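Local coordinates for Lysine/ornithine decarboxylase (Selenomonas ruminantium, PDB 5GJO), which catalyses the pyridoxal 5'-phosphate-dependent decarboxylation of L-lysine and L-ornithine to cadaverine and putrescine, working as a homodimer, at residues Y304-F309 and K344-M350; K3-L7 and T264-V269. The protein carries 2 engineered substitutions. All coordinates share one frame; numbering follows the deposited sequence.

Contact 1 of 2, residues Y304-F309 and K344-M350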
ATOM      1  N   TYR A 304     -10.160 -12.872  -0.236  1.00 15.44           N
ATOM      2  CA  TYR A 304     -11.493 -12.313  -0.333  1.00 13.36           C
ATOM      3  C   TYR A 304     -12.410 -13.206  -1.169  1.00 14.52           C
ATOM      4  O   TYR A 304     -11.952 -13.818  -2.125  1.00 15.41           O
ATOM      5  CB  TYR A 304     -11.479 -10.892  -0.982  1.00 14.84           C
ATOM      6  CG  TYR A 304     -10.674  -9.958  -0.122  1.00 13.68           C
ATOM      7  CD1 TYR A 304     -11.261  -9.268   0.929  1.00 13.71           C
ATOM      8  CD2 TYR A 304      -9.342  -9.782  -0.364  1.00 13.79           C
ATOM      9  CE1 TYR A 304     -10.465  -8.434   1.769  1.00 12.58           C
ATOM     10  CE2 TYR A 304      -8.553  -8.960   0.457  1.00 12.97           C
ATOM     11  CZ  TYR A 304      -9.101  -8.348   1.533  1.00 13.39           C
ATOM     12  OH  TYR A 304      -8.280  -7.560   2.349  1.00 14.07           O
ATOM     13  N   PRO A 305     -13.708 -13.272  -0.861  1.00 13.24           N
ATOM     14  CA  PRO A 305     -14.625 -14.077  -1.662  1.00 14.01           C
ATOM     15  C   PRO A 305     -14.927 -13.405  -3.009  1.00 15.02           C
ATOM     16  O   PRO A 305     -15.613 -12.411  -3.024  1.00 16.57           O
ATOM     17  CB  PRO A 305     -15.927 -14.132  -0.832  1.00 15.46           C
ATOM     18  CG  PRO A 305     -15.588 -13.483   0.402  1.00 15.85           C
ATOM     19  CD  PRO A 305     -14.371 -12.706   0.329  1.00 15.83           C
ATOM     20  N   LEU A 306     -14.520 -14.044  -4.088  1.00 14.06           N
ATOM     21  CA  LEU A 306     -14.763 -13.626  -5.444  1.00 12.64           C
ATOM     22  C   LEU A 306     -15.959 -14.324  -6.016  1.00 14.97           C
ATOM     23  O   LEU A 306     -16.048 -15.543  -5.921  1.00 14.77           O
ATOM     24  CB  LEU A 306     -13.474 -13.885  -6.280  1.00 13.31           C
ATOM     25  CG  LEU A 306     -13.620 -13.623  -7.772  1.00 13.56           C
ATOM     26  CD1 LEU A 306     -13.869 -12.131  -8.091  1.00 13.98           C
ATOM     27  CD2 LEU A 306     -12.350 -14.052  -8.405  1.00 15.31           C
ATOM     28  N   HIS A 307     -16.853 -13.581  -6.655  1.00 14.78           N
ATOM     29  CA  HIS A 307     -18.032 -14.108  -7.318  1.00 14.51           C
ATOM     30  C   HIS A 307     -18.018 -13.743  -8.780  1.00 17.71           C
ATOM     31  O   HIS A 307     -17.992 -12.563  -9.123  1.00 15.06           O
ATOM     32  CB  HIS A 307     -19.345 -13.623  -6.665  1.00 15.23           C
ATOM     33  CG  HIS A 307     -19.358 -13.857  -5.183  1.00 19.12           C
ATOM     34  ND1 HIS A 307     -18.935 -12.910  -4.238  1.00 21.40           N
ATOM     35  CD2 HIS A 307     -19.601 -14.979  -4.481  1.00 17.85           C
ATOM     36  CE1 HIS A 307     -18.983 -13.436  -3.027  1.00 16.75           C
ATOM     37  NE2 HIS A 307     -19.349 -14.694  -3.143  1.00 21.58           N
ATOM     38  N   CYS A 308     -18.095 -14.748  -9.636  1.00 14.96           N
ATOM     39  CA  CYS A 308     -18.165 -14.541 -11.100  1.00 16.88           C
ATOM     40  C   CYS A 308     -19.568 -14.851 -11.533  1.00 18.63           C
ATOM     41  O   CYS A 308     -20.226 -15.706 -10.981  1.00 23.52           O
ATOM     42  CB  CYS A 308     -17.183 -15.457 -11.831  1.00 19.43           C
ATOM     43  SG  CYS A 308     -15.465 -15.197 -11.354  1.00 20.61           S
ATOM     44  N   PHE A 309     -20.045 -14.226 -12.544  1.00 20.94           N
ATOM     45  CA  PHE A 309     -21.429 -14.523 -12.979  1.00 21.91           C
ATOM     46  C   PHE A 309     -21.358 -15.343 -14.332  1.00 25.19           C
ATOM     47  O   PHE A 309     -20.429 -15.174 -15.143  1.00 30.66           O
ATOM     48  CB  PHE A 309     -22.193 -13.189 -13.105  1.00 19.13           C
ATOM     49  CG  PHE A 309     -22.296 -12.391 -11.829  1.00 17.00           C
ATOM     50  CD1 PHE A 309     -23.144 -12.764 -10.805  1.00 18.58           C
ATOM     51  CD2 PHE A 309     -21.500 -11.270 -11.618  1.00 20.29           C
ATOM     52  CE1 PHE A 309     -23.261 -12.069  -9.644  1.00 18.52           C
ATOM     53  CE2 PHE A 309     -21.604 -10.571 -10.428  1.00 18.22           C
ATOM     54  CZ  PHE A 309     -22.445 -10.971  -9.431  1.00 19.67           C
ATOM     55  N   LYS A 344     -18.382  -7.883 -15.360  1.00 13.18           N
ATOM     56  CA  LYS A 344     -18.085  -7.427 -14.020  1.00 15.73           C
ATOM     57  C   LYS A 344     -18.048  -8.625 -13.100  1.00 15.81           C
ATOM     58  O   LYS A 344     -18.825  -9.529 -13.244  1.00 16.04           O
ATOM     59  CB  LYS A 344     -19.111  -6.414 -13.516  1.00 16.86           C
ATOM     60  CG  LYS A 344     -19.000  -5.043 -14.160  1.00 22.25           C
ATOM     61  CD  LYS A 344     -19.587  -5.081 -15.549  1.00 26.12           C
ATOM     62  CE  LYS A 344     -19.456  -3.753 -16.253  1.00 34.11           C
ATOM     63  NZ  LYS A 344     -18.114  -3.482 -16.842  1.00 37.01           N
ATOM     64  N   VAL A 345     -17.106  -8.609 -12.180  1.00 12.81           N
ATOM     65  CA  VAL A 345     -17.078  -9.542 -11.084  1.00 14.27           C
ATOM     66  C   VAL A 345     -17.310  -8.804  -9.784  1.00 13.30           C
ATOM     67  O   VAL A 345     -17.141  -7.542  -9.692  1.00 13.76           O
ATOM     68  CB  VAL A 345     -15.763 -10.382 -11.007  1.00 13.38           C
ATOM     69  CG1 VAL A 345     -15.632 -11.219 -12.273  1.00 16.82           C
ATOM     70  CG2 VAL A 345     -14.535  -9.550 -10.721  1.00 14.07           C
ATOM     71  N   LEU A 346     -17.685  -9.602  -8.792  1.00 12.92           N
ATOM     72  CA  LEU A 346     -18.055  -9.053  -7.478  1.00 12.01           C
ATOM     73  C   LEU A 346     -17.251  -9.638  -6.359  1.00 11.52           C
ATOM     74  O   LEU A 346     -17.148 -10.851  -6.259  1.00 12.35           O
ATOM     75  CB  LEU A 346     -19.552  -9.266  -7.232  1.00 11.75           C
ATOM     76  CG  LEU A 346     -20.153  -8.810  -5.888  1.00 13.06           C
ATOM     77  CD1 LEU A 346     -20.284  -7.302  -5.827  1.00 13.92           C
ATOM     78  CD2 LEU A 346     -21.533  -9.487  -5.568  1.00 13.42           C
ATOM     79  N   VAL A 347     -16.698  -8.783  -5.478  1.00 12.26           N
ATOM     80  CA  VAL A 347     -16.008  -9.268  -4.325  1.00 10.89           C
ATOM     81  C   VAL A 347     -16.748  -8.800  -3.060  1.00 11.60           C
ATOM     82  O   VAL A 347     -17.011  -7.568  -2.878  1.00 11.86           O
ATOM     83  CB  VAL A 347     -14.535  -8.804  -4.250  1.00 11.25           C
ATOM     84  CG1 VAL A 347     -13.799  -9.488  -3.106  1.00 11.77           C
ATOM     85  CG2 VAL A 347     -13.848  -9.141  -5.541  1.00 12.59           C
ATOM     86  N   THR A 348     -17.105  -9.749  -2.207  1.00 10.30           N
ATOM     87  CA  THR A 348     -17.966  -9.483  -1.007  1.00 10.64           C
ATOM     88  C   THR A 348     -17.075  -9.356   0.233  1.00 11.13           C
ATOM     89  O   THR A 348     -15.884  -9.693   0.143  1.00 11.70           O
ATOM     90  CB  THR A 348     -19.124 -10.479  -0.805  1.00 12.16           C
ATOM     91  OG1 THR A 348     -18.624 -11.859  -0.757  1.00 14.42           O
ATOM     92  CG2 THR A 348     -20.093 -10.293  -1.904  1.00 12.78           C
ATOM     93  N   GLU A 349     -17.630  -8.910   1.359  1.00 10.20           N
ATOM     94  CA  GLU A 349     -16.892  -8.820   2.617  1.00 11.14           C
ATOM     95  C   GLU A 349     -15.549  -8.079   2.417  1.00 12.07           C
ATOM     96  O   GLU A 349     -14.490  -8.546   2.910  1.00 11.04           O
ATOM     97  CB  GLU A 349     -16.686 -10.212   3.261  1.00 12.07           C
ATOM     98  CG  GLU A 349     -18.033 -10.874   3.717  1.00 14.19           C
ATOM     99  CD  GLU A 349     -18.814 -11.490   2.591  1.00 15.97           C
ATOM    100  OE1 GLU A 349     -18.293 -12.314   1.822  1.00 15.72           O
ATOM    101  OE2 GLU A 349     -19.997 -11.161   2.423  1.00 17.76           O
ATOM    102  N   MET A 350     -15.647  -6.928   1.773  1.00 11.24           N
ATOM    103  CA  MET A 350     -14.508  -6.112   1.419  1.00 13.73           C
ATOM    104  C   MET A 350     -14.383  -4.798   2.192  1.00 11.92           C
ATOM    105  O   MET A 350     -13.713  -3.910   1.776  1.00 14.14           O
ATOM    106  CB  MET A 350     -14.484  -5.892  -0.087  1.00 16.85           C
ATOM    107  CG  MET A 350     -13.471  -6.761  -0.792  1.00 23.08           C
ATOM    108  SD  MET A 350     -12.387  -5.789  -1.787  1.00 25.21           S
ATOM    109  CE  MET A 350     -11.031  -6.845  -2.265  1.00 20.80           C
TER
HETATM  110  O   HOH W   1     -18.647 -12.341 -13.851  1.00 23.03           O
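Y304 swings its ring beside its own backbone N (chi1 -62°), and the chain of M350 bends at chi2 to bring its methyl over one ring face. M350 CE lies 3.9 Å from the Y304 ring centroid, offset toward the rim, in a CH-pi contact. M350 SD stands farther above that face, so the pair is also a Met-aromatic contact. The E349 backbone O meets the ring at its edge. Y304 CB packs on V347 CG1 at 3.4 Å.

The main chains run antiparallel. L306 and V347 form a non-hydrogen-bonded pair. H307 and L346 form the hydrogen-bonded pair, with H307 N to L346 O at 2.8 Å and L346 N to H307 O at 3.0 Å. T348 N continues the ladder to P305 O at 3.2 Å. L346 O also takes a weak bond from H307 ND1 at 3.4 Å. At the other end a water bridges F309 N and K344 O.

L306 CD1 meets V345 CG2 at 3.7 Å. On the face that carries H307 and L346, F309 CZ rests 4.0 Å from L346 CB.

This antiparallel ladder belongs to the beta domain of the decarboxylase. Strand 344-347 lies between strands 306-307 and 266-276, bonding the latter through V345 and V347. Y331 and F334 of strand 329-336 pack on L306, while helix 9-18 packs on F309 and L346 through E9 and V12.

Contact 2 of 2, residues K3-L7 and T264-V269. With SO4 (sulfate ion), chain E.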
ATOM      1  N   LYS A   3     -27.406 -11.556   7.732  1.00 31.81           N
ATOM      2  CA  LYS A   3     -27.061 -11.678   6.286  1.00 31.16           C
ATOM      3  C   LYS A   3     -25.934 -10.688   5.913  1.00 22.49           C
ATOM      4  O   LYS A   3     -26.086  -9.514   6.175  1.00 24.85           O
ATOM      5  CB  LYS A   3     -28.299 -11.364   5.449  1.00 39.95           C
ATOM      6  CG  LYS A   3     -28.202 -11.774   3.988  1.00 54.33           C
ATOM      7  CD  LYS A   3     -28.790 -13.171   3.693  1.00 63.42           C
ATOM      8  CE  LYS A   3     -30.285 -13.081   3.375  1.00 68.61           C
ATOM      9  NZ  LYS A   3     -30.824 -14.366   2.854  1.00 69.15           N
ATOM     10  N   ASN A   4     -24.879 -11.134   5.233  1.00 19.34           N
ATOM     11  CA  ASN A   4     -23.853 -10.234   4.772  1.00 16.84           C
ATOM     12  C   ASN A   4     -24.394  -9.348   3.641  1.00 15.96           C
ATOM     13  O   ASN A   4     -25.303  -9.776   2.952  1.00 14.10           O
ATOM     14  CB  ASN A   4     -22.652 -11.016   4.265  1.00 19.86           C
ATOM     15  CG  ASN A   4     -22.006 -11.853   5.341  1.00 22.44           C
ATOM     16  OD1 ASN A   4     -22.025 -11.511   6.491  1.00 24.57           O
ATOM     17  ND2 ASN A   4     -21.549 -13.025   4.940  1.00 27.43           N
ATOM     18  N   PHE A   5     -23.887  -8.123   3.444  1.00 12.98           N
ATOM     19  CA  PHE A   5     -24.385  -7.311   2.340  1.00 12.65           C
ATOM     20  C   PHE A   5     -23.793  -7.894   1.050  1.00 13.33           C
ATOM     21  O   PHE A   5     -22.560  -8.188   0.934  1.00 12.73           O
ATOM     22  CB  PHE A   5     -23.911  -5.863   2.532  1.00 14.29           C
ATOM     23  CG  PHE A   5     -24.204  -4.980   1.373  1.00 14.04           C
ATOM     24  CD1 PHE A   5     -25.497  -4.787   0.977  1.00 12.76           C
ATOM     25  CD2 PHE A   5     -23.162  -4.373   0.614  1.00 12.56           C
ATOM     26  CE1 PHE A   5     -25.786  -3.963  -0.110  1.00 13.29           C
ATOM     27  CE2 PHE A   5     -23.455  -3.556  -0.454  1.00 12.75           C
ATOM     28  CZ  PHE A   5     -24.758  -3.339  -0.811  1.00 11.39           C
ATOM     29  N   ARG A   6     -24.651  -8.117   0.069  1.00 13.10           N
ATOM     30  CA  ARG A   6     -24.213  -8.648  -1.200  1.00 13.26           C
ATOM     31  C   ARG A   6     -25.071  -8.076  -2.290  1.00 14.40           C
ATOM     32  O   ARG A   6     -26.317  -8.273  -2.293  1.00 11.37           O
ATOM     33  CB  ARG A   6     -24.424 -10.161  -1.207  1.00 16.59           C
ATOM     34  CG  ARG A   6     -24.038 -10.752  -2.558  1.00 20.24           C
ATOM     35  CD  ARG A   6     -23.855 -12.290  -2.542  1.00 25.21           C
ATOM     36  NE  ARG A   6     -23.643 -12.769  -3.925  1.00 27.36           N
ATOM     37  CZ  ARG A   6     -23.244 -13.997  -4.252  1.00 31.32           C
ATOM     38  NH1 ARG A   6     -23.020 -14.878  -3.315  1.00 26.60           N
ATOM     39  NH2 ARG A   6     -23.100 -14.329  -5.553  1.00 32.72           N
ATOM     40  N   LEU A   7     -24.444  -7.503  -3.280  1.00 12.20           N
ATOM     41  CA  LEU A   7     -25.149  -7.048  -4.429  1.00 13.07           C
ATOM     42  C   LEU A   7     -25.620  -8.221  -5.279  1.00 13.73           C
ATOM     43  O   LEU A   7     -24.911  -9.171  -5.468  1.00 13.76           O
ATOM     44  CB  LEU A   7     -24.241  -6.155  -5.293  1.00 12.35           C
ATOM     45  CG  LEU A   7     -23.821  -4.824  -4.644  1.00 12.48           C
ATOM     46  CD1 LEU A   7     -22.710  -4.223  -5.421  1.00 12.82           C
ATOM     47  CD2 LEU A   7     -24.962  -3.843  -4.417  1.00 11.45           C
ATOM     48  N   THR A 264     -18.430  -6.764   6.630  1.00 10.35           N
ATOM     49  CA  THR A 264     -19.514  -7.445   5.919  1.00 10.98           C
ATOM     50  C   THR A 264     -20.542  -6.431   5.294  1.00 11.95           C
ATOM     51  O   THR A 264     -21.608  -6.824   4.864  1.00 12.85           O
ATOM     52  CB  THR A 264     -20.338  -8.312   6.851  1.00 12.66           C
ATOM     53  OG1 THR A 264     -20.648  -7.583   8.023  1.00 11.99           O
ATOM     54  CG2 THR A 264     -19.480  -9.551   7.213  1.00 13.68           C
ATOM     55  N   ALA A 265     -20.199  -5.156   5.222  1.00 11.02           N
ATOM     56  CA  ALA A 265     -21.067  -4.130   4.711  1.00 12.38           C
ATOM     57  C   ALA A 265     -20.651  -3.522   3.378  1.00 12.76           C
ATOM     58  O   ALA A 265     -21.250  -2.543   2.960  1.00 12.54           O
ATOM     59  CB  ALA A 265     -21.217  -3.036   5.736  1.00 13.82           C
ATOM     60  N   VAL A 266     -19.576  -4.000   2.745  1.00 12.03           N
ATOM     61  CA  VAL A 266     -18.979  -3.386   1.578  1.00 11.24           C
ATOM     62  C   VAL A 266     -18.672  -4.462   0.522  1.00 11.92           C
ATOM     63  O   VAL A 266     -18.203  -5.577   0.898  1.00 11.33           O
ATOM     64  CB  VAL A 266     -17.724  -2.593   1.949  1.00 12.69           C
ATOM     65  CG1 VAL A 266     -17.158  -1.892   0.726  1.00 13.08           C
ATOM     66  CG2 VAL A 266     -17.982  -1.616   3.070  1.00 13.51           C
ATOM     67  N   ASN A 267     -18.955  -4.178  -0.742  1.00 11.95           N
ATOM     68  CA  ASN A 267     -18.622  -5.051  -1.860  1.00 11.57           C
ATOM     69  C   ASN A 267     -17.763  -4.244  -2.835  1.00 11.37           C
ATOM     70  O   ASN A 267     -17.900  -3.065  -2.919  1.00 11.34           O
ATOM     71  CB  ASN A 267     -19.853  -5.525  -2.646  1.00 12.34           C
ATOM     72  CG  ASN A 267     -20.747  -6.502  -1.894  1.00 12.38           C
ATOM     73  OD1 ASN A 267     -21.742  -6.953  -2.433  1.00 10.70           O
ATOM     74  ND2 ASN A 267     -20.399  -6.819  -0.663  1.00 11.07           N
ATOM     75  N   LEU A 268     -16.872  -4.918  -3.541  1.00 10.13           N
ATOM     76  CA  LEU A 268     -16.142  -4.359  -4.667  1.00 10.68           C
ATOM     77  C   LEU A 268     -16.698  -4.815  -5.967  1.00 10.72           C
ATOM     78  O   LEU A 268     -16.947  -6.066  -6.181  1.00 11.59           O
ATOM     79  CB  LEU A 268     -14.676  -4.781  -4.645  1.00 11.55           C
ATOM     80  CG  LEU A 268     -13.823  -4.383  -5.822  1.00 13.57           C
ATOM     81  CD1 LEU A 268     -13.533  -2.885  -5.818  1.00 14.66           C
ATOM     82  CD2 LEU A 268     -12.507  -5.162  -5.652  1.00 13.73           C
ATOM     83  N   VAL A 269     -16.879  -3.881  -6.886  1.00 10.51           N
ATOM     84  CA  VAL A 269     -17.270  -4.190  -8.283  1.00 10.79           C
ATOM     85  C   VAL A 269     -16.116  -3.804  -9.209  1.00 11.72           C
ATOM     86  O   VAL A 269     -15.656  -2.638  -9.207  1.00 12.41           O
ATOM     87  CB  VAL A 269     -18.525  -3.437  -8.739  1.00 11.91           C
ATOM     88  CG1 VAL A 269     -18.937  -3.891 -10.129  1.00 13.14           C
ATOM     89  CG2 VAL A 269     -19.700  -3.704  -7.750  1.00 12.57           C
TER
HETATM   90  S   SO4 E 403     -21.233 -17.966  -5.524  1.00 63.96           S
HETATM   91  O1  SO4 E 403     -22.113 -17.699  -4.347  1.00 54.67           O
HETATM   92  O2  SO4 E 403     -19.979 -18.595  -5.051  1.00 68.81           O
HETATM   93  O3  SO4 E 403     -22.052 -18.828  -6.413  1.00 66.39           O
HETATM   94  O4  SO4 E 403     -20.857 -16.810  -6.384  1.00 61.28           O
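N267 ND2 is held by two carbonyls, F5 O at 3.0 Å across the contact and V266 O at 3.0 Å in its own strand. Both oxygens lie near the amide plane of N267, but the nitrogen stands above each carbonyl plane. On the other side of the amide, N267 OD1 accepts L7 N at 2.9 Å, close to the axis of its C=O bond. With CG beside the backbone N (chi1 -69°), the buried amide reaches the N-terminal segment and brackets R6 between F5 O and L7 N. The bonds at both ends fix the rotation of the N267 amide. With an alanine at N267, F5 O and L7 N would probably lose these partners, and the 3-7 segment could shift.

F5 N adds a bond to T264 O at 3.0 Å. The F5 ring lies by the A265 carbonyl, with CD2 3.5 Å from A265 O, and also meets the ring of F372. The L7 and V269 side chains cross at about a right angle, L7 CD1 3.8 Å from V269 CG2. R6 leaves the backbone away from strand 266-269 and runs extended from CG to NE. Its NH1 gives a straight bond to sulfate O1 at 3.1 Å, and NH2 a weak one to O4. The sulfate is probably from the crystallisation liquor.

The N267 amide rises from the face of strand 266-276, whose edges pair with strands 23-26 and 344-347. It ties the non-strand N-terminal segment across that face, in the beta domain that accompanies the PLP-binding barrel in this decarboxylase family.

Contacts 1 and 2 sit side by side, their centres about 9 Å apart, and share one sheet because strands 344-347 and 266-276 are neighbours in it. L268 N lies 2.7 Å from V347 O, and M350 N lies 3.0 Å from V266 O, both probable hydrogen bonds. V266 O thus probably accepts from M350 of contact 1 as well as from the N267 amide of contact 2. Side chains of contact 1 also reach the N-terminal segment: L346 CD2 packs on the backbone O of L7 at 3.4 Å, and H307 touches R6. Neither contact belongs to the PLP pocket. The T264 side chain is about 12 Å from PLP. The engineered disulfide C226-C303 ends just before Y304.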